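Local structure of Mgp-operon protein 3 (Mycoplasma pneumoniae, 6RJ1) at residues A[501-504]-A[505-508]; A[697-700]-A[701-705]; A[790-793]-A[794-797]; A[896-899]-A[900-904]. The protein probably acts as a cell-surface adhesin that helps the bacterium attach to host cells, likely through recognition of sugars. All blocks are in the same frame, centred on the assembly; numbering follows the deposited sequence.

Interaction 1. Residues A[501-504]-A[505-508]; sequences GTDK and QKQF
OG1 of T502 is gripped twice by Q505, once by its backbone and once by its side chain. The backbone N of Q505 donates to OG1 at 3.2 Å, and OG1 in turn donates to OE1 of Q505 at 2.8 Å. The hydroxyl meets this amide oxygen in its carbonyl plane, on a lone pair. Both bonds are possible because OG1 sits between the backbone N and the carbonyl carbon of T502 (chi1 56°), facing the first turn, while the extended chain of Q505 runs back past it. The hydroxyl thus acts as acceptor and donor at once, and its rotation is set by these two partners. On another side of the turn, NE2 of Q507 donates to OD2 of D503 at 2.8 Å. The carboxylate is met from above its plane, whereas OD2 lies close to the plane of the Q507 amide; the two flat groups are 71° apart. The D503 carbonyl O also takes the backbone N of Q507 at 3.0 Å, so D503 is tied to Q507 through main chain and side chain. One residue on, N of F508 donates to O of K504 at 3.0 Å, and the K504 side chain passes obliquely by the F508 ring, its CG 4.1 Å from CE2. Y591 and V595 of helix 591-595 pack on Q505, and R689 makes a cation-pi contact with F508. T502 is the N-cap of helix 503-511: a threonine hydroxyl replaces the missing acceptor for a first-turn N-H, within the MgpC adhesin region of the chain.

Interaction 2. Residues A[697-700]-A[701-705]; sequences GIVN and ESELK
CG of N700 stands between its own backbone N and carbonyl carbon (chi1 59°), which turns the amide over the first turn of the helix, while E703 sends CG anti to its carbonyl carbon (chi1 -72°) and then runs extended back to the chain before it. OD1 of N700 accepts from the backbone N of E703 at 3.0 Å and from OG of S702 at 2.9 Å, the two donors coming from opposite faces of the amide plane. In return, OE1 of E703 accepts from N of N700 at 3.0 Å, in a nearly straight bond that uses the carboxylate's anti lone pair. This reciprocal pair is a capping box. The amide of N700 and the carboxylate of E703 have nearly parallel planes (19° apart), although the two side chains cross at about a right angle. Two waters extend the box backward: both donate to O of I698, one reaching OE2 of E703 and the other OE1. The first regular helix bond follows, N of L704 to O of N700 at 3.0 Å, and next to it CG2 of V699 packs on CG of L704 at 3.6 Å. Strand 693-699 passes here almost directly into helix 701-712. The strand runs antiparallel between strands 549-563 and 723-732, the latter providing W725 against V699; on the helix side, L704 rests on Q464 and V466 of strand 464-468.

Interaction 3. Residues A[790-793]-A[794-797]; sequences PVAR and GHKP
The chain reverses in a type II beta turn from A792 to H795, closed by N of H795 donating to O of A792 at 3.3 Å, with G794 in the third position at a positive phi of 83°. That bond is bent, its donor tilted away from the carbonyl plane of A792. The H795 ring leans back over the turn, with CG anti to the carbonyl carbon (chi1 -70°). Its ND1 makes a weak hydrogen bond to O of R793 at 3.4 Å, while O of A792 lies at the ring edge, near the ring plane. CB of A792 approaches the same ND1 at 4.0 Å, so the imidazole lies beside A792 and R793, its ring bonded to them only weakly. Beyond it, V791 faces the returning chain: CG2 lies 3.4 Å from O of H795 and 3.9 Å from CA of P797. The methyl is thus placed against backbone groups and bridges the two arms by packing alone. OD1 of D817 accepts from N of K796 on the outgoing arm. The whole is a type II turn at the surface, within the loop joining antiparallel strands 779-786 and 799-805.

Interaction 4. Residues A[896-899]-A[900-904]; sequences TGIE and FNEDA
Both carboxylate oxygens of E902 face the backbone N of E899, OE1 and OE2 each standing 3.5 Å from it in a weak hydrogen bond. The one N-H is thus shared by a fork, with the straighter of its two weak bonds going to OE2. Around that fork the contacts are with carbon: CG2 of I898 lies 3.4 Å from OE2 of E902, and CG of E899 lies 3.5 Å from OE1. E902 can fold back this way because its CG is anti to its backbone N (chi1 -159°) and the chain then runs extended past the E899 carbonyl, whose O touches CB of E902 at 3.3 Å. Backbone and side chain therefore tie the same two residues, since N of E902 also donates, weakly, to O of E899 at 3.3 Å. That bond closes a type II beta turn from E899 to E902, in the loop that leads from strand 888-896 to strand 914-920. N901 takes the third position at positive phi (57°), the place where glycine or asparagine is commonly found. Its ND2 sits over the centre of the F900 ring, 3.5 Å above the ring plane, so the N901 amide brings its nitrogen to the ring face without lying parallel to it. The E899 side chain bends away from E902, their carboxylate planes 59° apart, and its OE1 forms a salt bridge to R811, which probably eases the repulsion between the two nearby carboxylates. Farther out, P816, D817 and L822 pack around F900, and N798 donates through ND2 to the F900 carbonyl O.

Interactions 1 and 2 are both partly buried helix starts in which the residue before the helix caps it through its side chain; a threonine hydroxyl does so in 503-511, an asparagine amide in 701-712, where a glutamate completes a capping box and waters link it back to the strand. Their centres are about 21 Å apart and they do not touch. Interactions 3 and 4 are type II turns without regular structure, the former on the surface, the latter partly buried, with weak carboxylate bonds across the turn and a salt bridge from E899 out to R811. These two meet: N of A792 probably donates to O of N901 at 3.1 Å, joining loops that belong to two different antiparallel sheets.

Interaction 1. Residues A[501-504]-A[505-508]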
ATOM      1  N   GLY A 501      10.794 -11.208   8.272  1.00 60.66           N
ATOM      2  CA  GLY A 501      10.604 -11.966   9.499  1.00 61.18           C
ATOM      3  C   GLY A 501      11.537 -13.149   9.554  1.00 67.72           C
ATOM      4  O   GLY A 501      12.259 -13.334  10.533  1.00 68.10           O
ATOM      5  N   THR A 502      11.501 -13.970   8.494  1.00 65.74           N
ATOM      6  CA  THR A 502      12.344 -15.155   8.304  1.00 65.50           C
ATOM      7  C   THR A 502      12.912 -15.097   6.886  1.00 68.86           C
ATOM      8  O   THR A 502      12.355 -14.398   6.031  1.00 67.85           O
ATOM      9  CB  THR A 502      11.550 -16.468   8.540  1.00 71.62           C
ATOM     10  OG1 THR A 502      10.399 -16.506   7.694  1.00 73.76           O
ATOM     11  CG2 THR A 502      11.135 -16.666   9.989  1.00 67.08           C
ATOM     12  N   ASP A 503      14.002 -15.845   6.623  1.00 66.24           N
ATOM     13  CA  ASP A 503      14.591 -15.903   5.284  1.00 66.81           C
ATOM     14  C   ASP A 503      13.624 -16.595   4.315  1.00 68.60           C
ATOM     15  O   ASP A 503      13.560 -16.226   3.137  1.00 68.33           O
ATOM     16  CB  ASP A 503      15.959 -16.605   5.292  1.00 69.79           C
ATOM     17  CG  ASP A 503      16.694 -16.523   3.961  1.00 90.05           C
ATOM     18  OD1 ASP A 503      16.862 -15.384   3.435  1.00 91.99           O
ATOM     19  OD2 ASP A 503      17.105 -17.593   3.444  1.00 98.63           O
ATOM     20  N   LYS A 504      12.836 -17.555   4.840  1.00 62.19           N
ATOM     21  CA  LYS A 504      11.824 -18.267   4.083  1.00 61.11           C
ATOM     22  C   LYS A 504      10.727 -17.292   3.634  1.00 65.00           C
ATOM     23  O   LYS A 504      10.285 -17.360   2.486  1.00 64.10           O
ATOM     24  CB  LYS A 504      11.246 -19.430   4.913  1.00 62.48           C
ATOM     25  CG  LYS A 504      10.762 -20.611   4.068  1.00 66.85           C
ATOM     26  CD  LYS A 504      11.908 -21.464   3.490  1.00 72.67           C
ATOM     27  CE  LYS A 504      12.169 -22.743   4.252  1.00 79.33           C
ATOM     28  NZ  LYS A 504      12.878 -22.502   5.528  1.00 93.66           N
ATOM     29  N   GLN A 505      10.348 -16.341   4.513  1.00 61.22           N
ATOM     30  CA  GLN A 505       9.335 -15.338   4.206  1.00 61.10           C
ATOM     31  C   GLN A 505       9.754 -14.396   3.078  1.00 64.68           C
ATOM     32  O   GLN A 505       8.901 -13.999   2.276  1.00 64.05           O
ATOM     33  CB  GLN A 505       8.898 -14.579   5.459  1.00 62.73           C
ATOM     34  CG  GLN A 505       7.764 -15.287   6.192  1.00 65.19           C
ATOM     35  CD  GLN A 505       7.493 -14.677   7.537  1.00 77.62           C
ATOM     36  OE1 GLN A 505       8.274 -14.830   8.479  1.00 67.84           O
ATOM     37  NE2 GLN A 505       6.369 -13.986   7.655  1.00 71.63           N
ATOM     38  N   LYS A 506      11.072 -14.090   2.982  1.00 60.67           N
ATOM     39  CA  LYS A 506      11.636 -13.267   1.905  1.00 59.72           C
ATOM     40  C   LYS A 506      11.552 -14.073   0.604  1.00 63.50           C
ATOM     41  O   LYS A 506      11.051 -13.564  -0.403  1.00 62.46           O
ATOM     42  CB  LYS A 506      13.098 -12.894   2.210  1.00 60.90           C
ATOM     43  CG  LYS A 506      13.692 -11.863   1.242  1.00 67.23           C
ATOM     44  CD  LYS A 506      15.079 -11.361   1.670  1.00 75.06           C
ATOM     45  CE  LYS A 506      16.214 -12.222   1.178  1.00 85.18           C
ATOM     46  NZ  LYS A 506      17.528 -11.702   1.642  1.00 92.88           N
ATOM     47  N   GLN A 507      12.018 -15.353   0.662  1.00 59.91           N
ATOM     48  CA  GLN A 507      12.036 -16.326  -0.435  1.00 59.34           C
ATOM     49  C   GLN A 507      10.659 -16.439  -1.083  1.00 62.45           C
ATOM     50  O   GLN A 507      10.573 -16.403  -2.304  1.00 61.59           O
ATOM     51  CB  GLN A 507      12.502 -17.703   0.058  1.00 60.28           C
ATOM     52  CG  GLN A 507      13.998 -17.810   0.327  1.00 65.53           C
ATOM     53  CD  GLN A 507      14.366 -19.123   0.985  1.00 78.27           C
ATOM     54  OE1 GLN A 507      13.895 -20.201   0.613  1.00 71.72           O
ATOM     55  NE2 GLN A 507      15.231 -19.069   1.978  1.00 73.17           N
ATOM     56  N   PHE A 508       9.584 -16.504  -0.264  1.00 57.37           N
ATOM     57  CA  PHE A 508       8.205 -16.570  -0.746  1.00 55.76           C
ATOM     58  C   PHE A 508       7.852 -15.395  -1.656  1.00 60.23           C
ATOM     59  O   PHE A 508       7.321 -15.614  -2.740  1.00 60.73           O
ATOM     60  CB  PHE A 508       7.217 -16.640   0.431  1.00 56.36           C
ATOM     61  CG  PHE A 508       6.849 -18.047   0.824  1.00 56.39           C
ATOM     62  CD1 PHE A 508       5.917 -18.770   0.091  1.00 57.76           C
ATOM     63  CD2 PHE A 508       7.439 -18.656   1.927  1.00 57.59           C
ATOM     64  CE1 PHE A 508       5.577 -20.070   0.454  1.00 58.26           C
ATOM     65  CE2 PHE A 508       7.114 -19.971   2.276  1.00 59.45           C
ATOM     66  CZ  PHE A 508       6.203 -20.675   1.524  1.00 57.09           C
TER

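Interaction 2. Residues A[697-700]-A[701-705]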
ATOM      1  N   GLY A 697       8.298  -1.572  10.304  1.00 63.78           N
ATOM      2  CA  GLY A 697       9.627  -1.554  10.892  1.00 63.73           C
ATOM      3  C   GLY A 697      10.095  -0.221  11.425  1.00 67.71           C
ATOM      4  O   GLY A 697       9.441   0.813  11.243  1.00 66.37           O
ATOM      5  N   ILE A 698      11.241  -0.275  12.116  1.00 64.94           N
ATOM      6  CA  ILE A 698      11.968   0.849  12.691  1.00 65.22           C
ATOM      7  C   ILE A 698      13.302   0.958  11.934  1.00 70.29           C
ATOM      8  O   ILE A 698      13.943  -0.066  11.672  1.00 70.64           O
ATOM      9  CB  ILE A 698      12.119   0.730  14.243  1.00 68.25           C
ATOM     10  CG1 ILE A 698      12.684   2.034  14.850  1.00 67.80           C
ATOM     11  CG2 ILE A 698      12.918  -0.538  14.692  1.00 69.36           C
ATOM     12  CD1 ILE A 698      12.574   2.139  16.360  1.00 76.28           C
ATOM     13  N   VAL A 699      13.684   2.179  11.533  1.00 66.53           N
ATOM     14  CA  VAL A 699      14.900   2.408  10.761  1.00 66.46           C
ATOM     15  C   VAL A 699      15.708   3.577  11.367  1.00 72.83           C
ATOM     16  O   VAL A 699      15.148   4.633  11.673  1.00 72.74           O
ATOM     17  CB  VAL A 699      14.622   2.523   9.222  1.00 69.83           C
ATOM     18  CG1 VAL A 699      13.166   2.870   8.906  1.00 69.86           C
ATOM     19  CG2 VAL A 699      15.585   3.457   8.505  1.00 69.15           C
ATOM     20  N   ASN A 700      17.021   3.337  11.594  1.00 70.58           N
ATOM     21  CA  ASN A 700      17.964   4.297  12.163  1.00 71.10           C
ATOM     22  C   ASN A 700      18.642   5.170  11.102  1.00 76.57           C
ATOM     23  O   ASN A 700      18.560   4.862   9.909  1.00 75.47           O
ATOM     24  CB  ASN A 700      19.011   3.585  13.028  1.00 72.89           C
ATOM     25  CG  ASN A 700      19.824   2.542  12.310  1.00 89.20           C
ATOM     26  OD1 ASN A 700      20.613   2.832  11.409  1.00 79.16           O
ATOM     27  ND2 ASN A 700      19.653   1.300  12.710  1.00 84.34           N
ATOM     28  N   GLU A 701      19.347   6.239  11.559  1.00 75.01           N
ATOM     29  CA  GLU A 701      20.065   7.208  10.722  1.00 75.96           C
ATOM     30  C   GLU A 701      21.051   6.585   9.732  1.00 80.71           C
ATOM     31  O   GLU A 701      21.118   7.053   8.595  1.00 80.77           O
ATOM     32  CB  GLU A 701      20.767   8.282  11.567  1.00 77.84           C
ATOM     33  CG  GLU A 701      19.833   9.372  12.069  1.00 95.11           C
ATOM     34  CD  GLU A 701      20.373  10.790  11.994  1.00129.14           C
ATOM     35  OE1 GLU A 701      21.408  11.071  12.641  1.00130.90           O
ATOM     36  OE2 GLU A 701      19.751  11.624  11.296  1.00127.80           O
ATOM     37  N   SER A 702      21.818   5.549  10.149  1.00 76.96           N
ATOM     38  CA  SER A 702      22.780   4.891   9.260  1.00 76.63           C
ATOM     39  C   SER A 702      22.067   4.101   8.148  1.00 80.89           C
ATOM     40  O   SER A 702      22.552   4.075   7.016  1.00 81.30           O
ATOM     41  CB  SER A 702      23.762   4.024  10.044  1.00 80.48           C
ATOM     42  OG  SER A 702      23.268   2.725  10.327  1.00 91.28           O
ATOM     43  N   GLU A 703      20.899   3.501   8.463  1.00 76.56           N
ATOM     44  CA  GLU A 703      20.082   2.772   7.491  1.00 76.03           C
ATOM     45  C   GLU A 703      19.479   3.767   6.491  1.00 78.57           C
ATOM     46  O   GLU A 703      19.411   3.476   5.296  1.00 77.97           O
ATOM     47  CB  GLU A 703      18.980   1.953   8.184  1.00 77.45           C
ATOM     48  CG  GLU A 703      19.490   0.729   8.929  1.00 86.90           C
ATOM     49  CD  GLU A 703      18.446  -0.024   9.736  1.00106.56           C
ATOM     50  OE1 GLU A 703      17.798   0.604  10.604  1.00 94.58           O
ATOM     51  OE2 GLU A 703      18.290  -1.247   9.512  1.00102.05           O
ATOM     52  N   LEU A 704      19.088   4.954   6.981  1.00 74.99           N
ATOM     53  CA  LEU A 704      18.552   6.036   6.158  1.00 74.81           C
ATOM     54  C   LEU A 704      19.647   6.642   5.289  1.00 78.33           C
ATOM     55  O   LEU A 704      19.390   6.960   4.132  1.00 77.77           O
ATOM     56  CB  LEU A 704      17.904   7.125   7.028  1.00 74.88           C
ATOM     57  CG  LEU A 704      16.525   6.806   7.609  1.00 79.23           C
ATOM     58  CD1 LEU A 704      16.141   7.808   8.670  1.00 79.45           C
ATOM     59  CD2 LEU A 704      15.452   6.735   6.529  1.00 80.46           C
ATOM     60  N   LYS A 705      20.879   6.765   5.834  1.00 75.29           N
ATOM     61  CA  LYS A 705      22.045   7.310   5.131  1.00 75.37           C
ATOM     62  C   LYS A 705      22.444   6.412   3.967  1.00 79.79           C
ATOM     63  O   LYS A 705      22.873   6.930   2.938  1.00 80.20           O
ATOM     64  CB  LYS A 705      23.219   7.498   6.086  1.00 78.44           C
ATOM     65  CG  LYS A 705      24.258   8.497   5.596  1.00 99.45           C
ATOM     66  CD  LYS A 705      25.363   8.638   6.605  1.00109.39           C
ATOM     67  CE  LYS A 705      26.492   9.484   6.065  1.00120.74           C
ATOM     68  NZ  LYS A 705      27.450   9.908   7.130  1.00127.81           N
TER
HETATM   69  O   HOH W   1      15.553  -1.477   9.802  1.00 61.73           O
HETATM   70  O   HOH W   2      16.508  -0.074  12.873  1.00 65.36           O

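Interaction 3. Residues A[790-793]-A[794-797]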
ATOM      1  N   PRO A 790       4.895   5.391  33.644  1.00108.33           N
ATOM      2  CA  PRO A 790       6.288   5.129  34.037  1.00109.09           C
ATOM      3  C   PRO A 790       6.690   3.657  33.926  1.00116.18           C
ATOM      4  O   PRO A 790       5.881   2.764  34.195  1.00115.75           O
ATOM      5  CB  PRO A 790       6.347   5.631  35.484  1.00110.43           C
ATOM      6  CG  PRO A 790       4.968   5.488  35.991  1.00114.36           C
ATOM      7  CD  PRO A 790       4.056   5.717  34.819  1.00109.96           C
ATOM      8  N   VAL A 791       7.944   3.415  33.516  1.00115.15           N
ATOM      9  CA  VAL A 791       8.507   2.066  33.401  1.00116.08           C
ATOM     10  C   VAL A 791       9.485   1.790  34.560  1.00122.08           C
ATOM     11  O   VAL A 791       9.812   2.707  35.323  1.00121.93           O
ATOM     12  CB  VAL A 791       9.104   1.728  32.002  1.00120.02           C
ATOM     13  CG1 VAL A 791       8.001   1.437  30.992  1.00119.81           C
ATOM     14  CG2 VAL A 791      10.041   2.823  31.494  1.00119.95           C
ATOM     15  N   ALA A 792       9.919   0.521  34.705  1.00119.73           N
ATOM     16  CA  ALA A 792      10.842   0.063  35.749  1.00120.09           C
ATOM     17  C   ALA A 792      12.190   0.804  35.726  1.00125.31           C
ATOM     18  O   ALA A 792      12.578   1.342  34.682  1.00125.01           O
ATOM     19  CB  ALA A 792      11.063  -1.437  35.622  1.00120.72           C
ATOM     20  N   ARG A 793      12.885   0.844  36.892  1.00122.18           N
ATOM     21  CA  ARG A 793      14.189   1.478  37.062  1.00121.85           C
ATOM     22  C   ARG A 793      15.224   0.912  36.075  1.00125.39           C
ATOM     23  O   ARG A 793      15.371  -0.311  35.951  1.00125.75           O
ATOM     24  CB  ARG A 793      14.680   1.314  38.506  1.00122.14           C
ATOM     25  CG  ARG A 793      14.701   2.607  39.316  1.00134.96           C
ATOM     26  CD  ARG A 793      16.111   2.955  39.802  1.00146.89           C
ATOM     27  NE  ARG A 793      16.097   3.672  41.072  1.00158.62           N
ATOM     28  CZ  ARG A 793      17.179   4.129  41.703  1.00176.18           C
ATOM     29  NH1 ARG A 793      17.060   4.764  42.864  1.00160.41           N
ATOM     30  NH2 ARG A 793      18.389   3.960  41.177  1.00166.04           N
ATOM     31  N   GLY A 794      15.883   1.819  35.355  1.00120.09           N
ATOM     32  CA  GLY A 794      16.924   1.496  34.383  1.00118.50           C
ATOM     33  C   GLY A 794      16.454   1.102  33.002  1.00118.59           C
ATOM     34  O   GLY A 794      17.244   0.560  32.226  1.00118.66           O
ATOM     35  N   HIS A 795      15.174   1.375  32.678  1.00111.65           N
ATOM     36  CA  HIS A 795      14.589   1.061  31.370  1.00109.40           C
ATOM     37  C   HIS A 795      14.038   2.316  30.707  1.00108.64           C
ATOM     38  O   HIS A 795      13.454   3.165  31.383  1.00108.62           O
ATOM     39  CB  HIS A 795      13.501  -0.017  31.493  1.00110.06           C
ATOM     40  CG  HIS A 795      14.034  -1.375  31.829  1.00113.60           C
ATOM     41  ND1 HIS A 795      14.228  -1.775  33.143  1.00115.68           N
ATOM     42  CD2 HIS A 795      14.397  -2.388  31.009  1.00115.28           C
ATOM     43  CE1 HIS A 795      14.697  -3.009  33.077  1.00114.96           C
ATOM     44  NE2 HIS A 795      14.814  -3.420  31.813  1.00115.16           N
ATOM     45  N   LYS A 796      14.244   2.437  29.388  1.00101.33           N
ATOM     46  CA  LYS A 796      13.788   3.567  28.572  1.00 99.33           C
ATOM     47  C   LYS A 796      12.250   3.572  28.444  1.00100.71           C
ATOM     48  O   LYS A 796      11.657   2.490  28.475  1.00100.27           O
ATOM     49  CB  LYS A 796      14.420   3.495  27.164  1.00100.91           C
ATOM     50  CG  LYS A 796      15.935   3.704  27.108  1.00102.61           C
ATOM     51  CD  LYS A 796      16.368   5.184  27.060  1.00106.54           C
ATOM     52  CE  LYS A 796      16.358   5.922  25.723  1.00116.88           C
ATOM     53  NZ  LYS A 796      17.082   5.188  24.652  1.00133.50           N
ATOM     54  N   PRO A 797      11.584   4.749  28.277  1.00 95.33           N
ATOM     55  CA  PRO A 797      10.111   4.746  28.126  1.00 93.99           C
ATOM     56  C   PRO A 797       9.644   4.082  26.830  1.00 93.73           C
ATOM     57  O   PRO A 797      10.214   4.343  25.767  1.00 93.69           O
ATOM     58  CB  PRO A 797       9.740   6.233  28.155  1.00 96.01           C
ATOM     59  CG  PRO A 797      10.972   6.950  27.747  1.00100.74           C
ATOM     60  CD  PRO A 797      12.127   6.125  28.230  1.00 96.55           C
TER

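Interaction 4. Residues A[896-899]-A[900-904]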
ATOM      1  N   THR A 896      -3.976  -1.235  25.325  1.00 81.65           N
ATOM      2  CA  THR A 896      -4.573  -2.322  26.119  1.00 83.02           C
ATOM      3  C   THR A 896      -3.524  -3.413  26.355  1.00 90.65           C
ATOM      4  O   THR A 896      -2.608  -3.572  25.547  1.00 90.34           O
ATOM      5  CB  THR A 896      -5.846  -2.917  25.457  1.00 91.40           C
ATOM      6  OG1 THR A 896      -5.545  -3.432  24.163  1.00 92.01           O
ATOM      7  CG2 THR A 896      -7.017  -1.934  25.385  1.00 89.60           C
ATOM      8  N   GLY A 897      -3.673  -4.148  27.453  1.00 90.17           N
ATOM      9  CA  GLY A 897      -2.786  -5.251  27.820  1.00 91.04           C
ATOM     10  C   GLY A 897      -1.587  -4.863  28.661  1.00 97.80           C
ATOM     11  O   GLY A 897      -1.368  -3.676  28.941  1.00 98.04           O
ATOM     12  N   ILE A 898      -0.799  -5.880  29.066  1.00 95.54           N
ATOM     13  CA  ILE A 898       0.424  -5.736  29.867  1.00 95.84           C
ATOM     14  C   ILE A 898       1.498  -5.071  28.991  1.00100.04           C
ATOM     15  O   ILE A 898       1.645  -5.424  27.818  1.00 99.19           O
ATOM     16  CB  ILE A 898       0.912  -7.105  30.446  1.00 99.25           C
ATOM     17  CG1 ILE A 898      -0.259  -7.996  31.001  1.00100.03           C
ATOM     18  CG2 ILE A 898       2.037  -6.940  31.485  1.00 99.63           C
ATOM     19  CD1 ILE A 898      -1.171  -7.423  32.159  1.00110.58           C
ATOM     20  N   GLU A 899       2.222  -4.097  29.560  1.00 97.02           N
ATOM     21  CA  GLU A 899       3.267  -3.345  28.864  1.00 96.86           C
ATOM     22  C   GLU A 899       4.675  -3.828  29.236  1.00102.06           C
ATOM     23  O   GLU A 899       4.848  -4.461  30.281  1.00102.05           O
ATOM     24  CB  GLU A 899       3.104  -1.833  29.117  1.00 97.91           C
ATOM     25  CG  GLU A 899       1.752  -1.264  28.695  1.00104.70           C
ATOM     26  CD  GLU A 899       1.434  -1.264  27.209  1.00110.84           C
ATOM     27  OE1 GLU A 899       2.321  -0.882  26.410  1.00 91.12           O
ATOM     28  OE2 GLU A 899       0.290  -1.626  26.847  1.00 92.75           O
ATOM     29  N   PHE A 900       5.674  -3.544  28.370  1.00 99.20           N
ATOM     30  CA  PHE A 900       7.079  -3.921  28.559  1.00 99.61           C
ATOM     31  C   PHE A 900       7.676  -3.190  29.767  1.00107.75           C
ATOM     32  O   PHE A 900       7.549  -1.966  29.871  1.00107.28           O
ATOM     33  CB  PHE A 900       7.882  -3.652  27.272  1.00100.87           C
ATOM     34  CG  PHE A 900       9.269  -4.256  27.197  1.00101.89           C
ATOM     35  CD1 PHE A 900       9.465  -5.622  27.392  1.00104.56           C
ATOM     36  CD2 PHE A 900      10.366  -3.475  26.855  1.00103.46           C
ATOM     37  CE1 PHE A 900      10.745  -6.180  27.310  1.00105.16           C
ATOM     38  CE2 PHE A 900      11.643  -4.037  26.760  1.00106.14           C
ATOM     39  CZ  PHE A 900      11.823  -5.386  26.988  1.00104.18           C
ATOM     40  N   ASN A 901       8.281  -3.953  30.702  1.00107.45           N
ATOM     41  CA  ASN A 901       8.863  -3.465  31.964  1.00108.83           C
ATOM     42  C   ASN A 901       7.838  -2.700  32.827  1.00117.12           C
ATOM     43  O   ASN A 901       8.216  -1.751  33.520  1.00117.50           O
ATOM     44  CB  ASN A 901      10.159  -2.633  31.762  1.00108.51           C
ATOM     45  CG  ASN A 901      11.016  -2.955  30.563  1.00125.38           C
ATOM     46  OD1 ASN A 901      11.304  -2.079  29.741  1.00123.42           O
ATOM     47  ND2 ASN A 901      11.466  -4.191  30.438  1.00111.32           N
ATOM     48  N   GLU A 902       6.548  -3.128  32.794  1.00116.36           N
ATOM     49  CA  GLU A 902       5.439  -2.541  33.571  1.00117.62           C
ATOM     50  C   GLU A 902       5.759  -2.573  35.081  1.00126.35           C
ATOM     51  O   GLU A 902       5.422  -1.634  35.808  1.00125.95           O
ATOM     52  CB  GLU A 902       4.120  -3.267  33.266  1.00118.71           C
ATOM     53  CG  GLU A 902       2.873  -2.463  33.596  1.00127.09           C
ATOM     54  CD  GLU A 902       1.641  -2.833  32.793  1.00141.00           C
ATOM     55  OE1 GLU A 902       1.124  -1.955  32.067  1.00137.39           O
ATOM     56  OE2 GLU A 902       1.188  -3.996  32.890  1.00127.72           O
ATOM     57  N   ASP A 903       6.446  -3.643  35.523  1.00126.59           N
ATOM     58  CA  ASP A 903       6.946  -3.848  36.884  1.00128.13           C
ATOM     59  C   ASP A 903       8.401  -4.373  36.834  1.00134.58           C
ATOM     60  O   ASP A 903       8.919  -4.637  35.739  1.00133.98           O
ATOM     61  CB  ASP A 903       6.011  -4.752  37.721  1.00130.43           C
ATOM     62  CG  ASP A 903       5.762  -6.133  37.149  1.00142.71           C
ATOM     63  OD1 ASP A 903       4.846  -6.273  36.308  1.00143.72           O
ATOM     64  OD2 ASP A 903       6.471  -7.079  37.557  1.00148.52           O
ATOM     65  N   ALA A 904       9.058  -4.490  38.011  1.00132.93           N
ATOM     66  CA  ALA A 904      10.450  -4.933  38.157  1.00133.42           C
ATOM     67  C   ALA A 904      10.796  -6.272  37.461  1.00139.30           C
ATOM     68  O   ALA A 904      11.801  -6.332  36.749  1.00139.33           O
ATOM     69  CB  ALA A 904      10.829  -4.989  39.629  1.00134.00           C
TER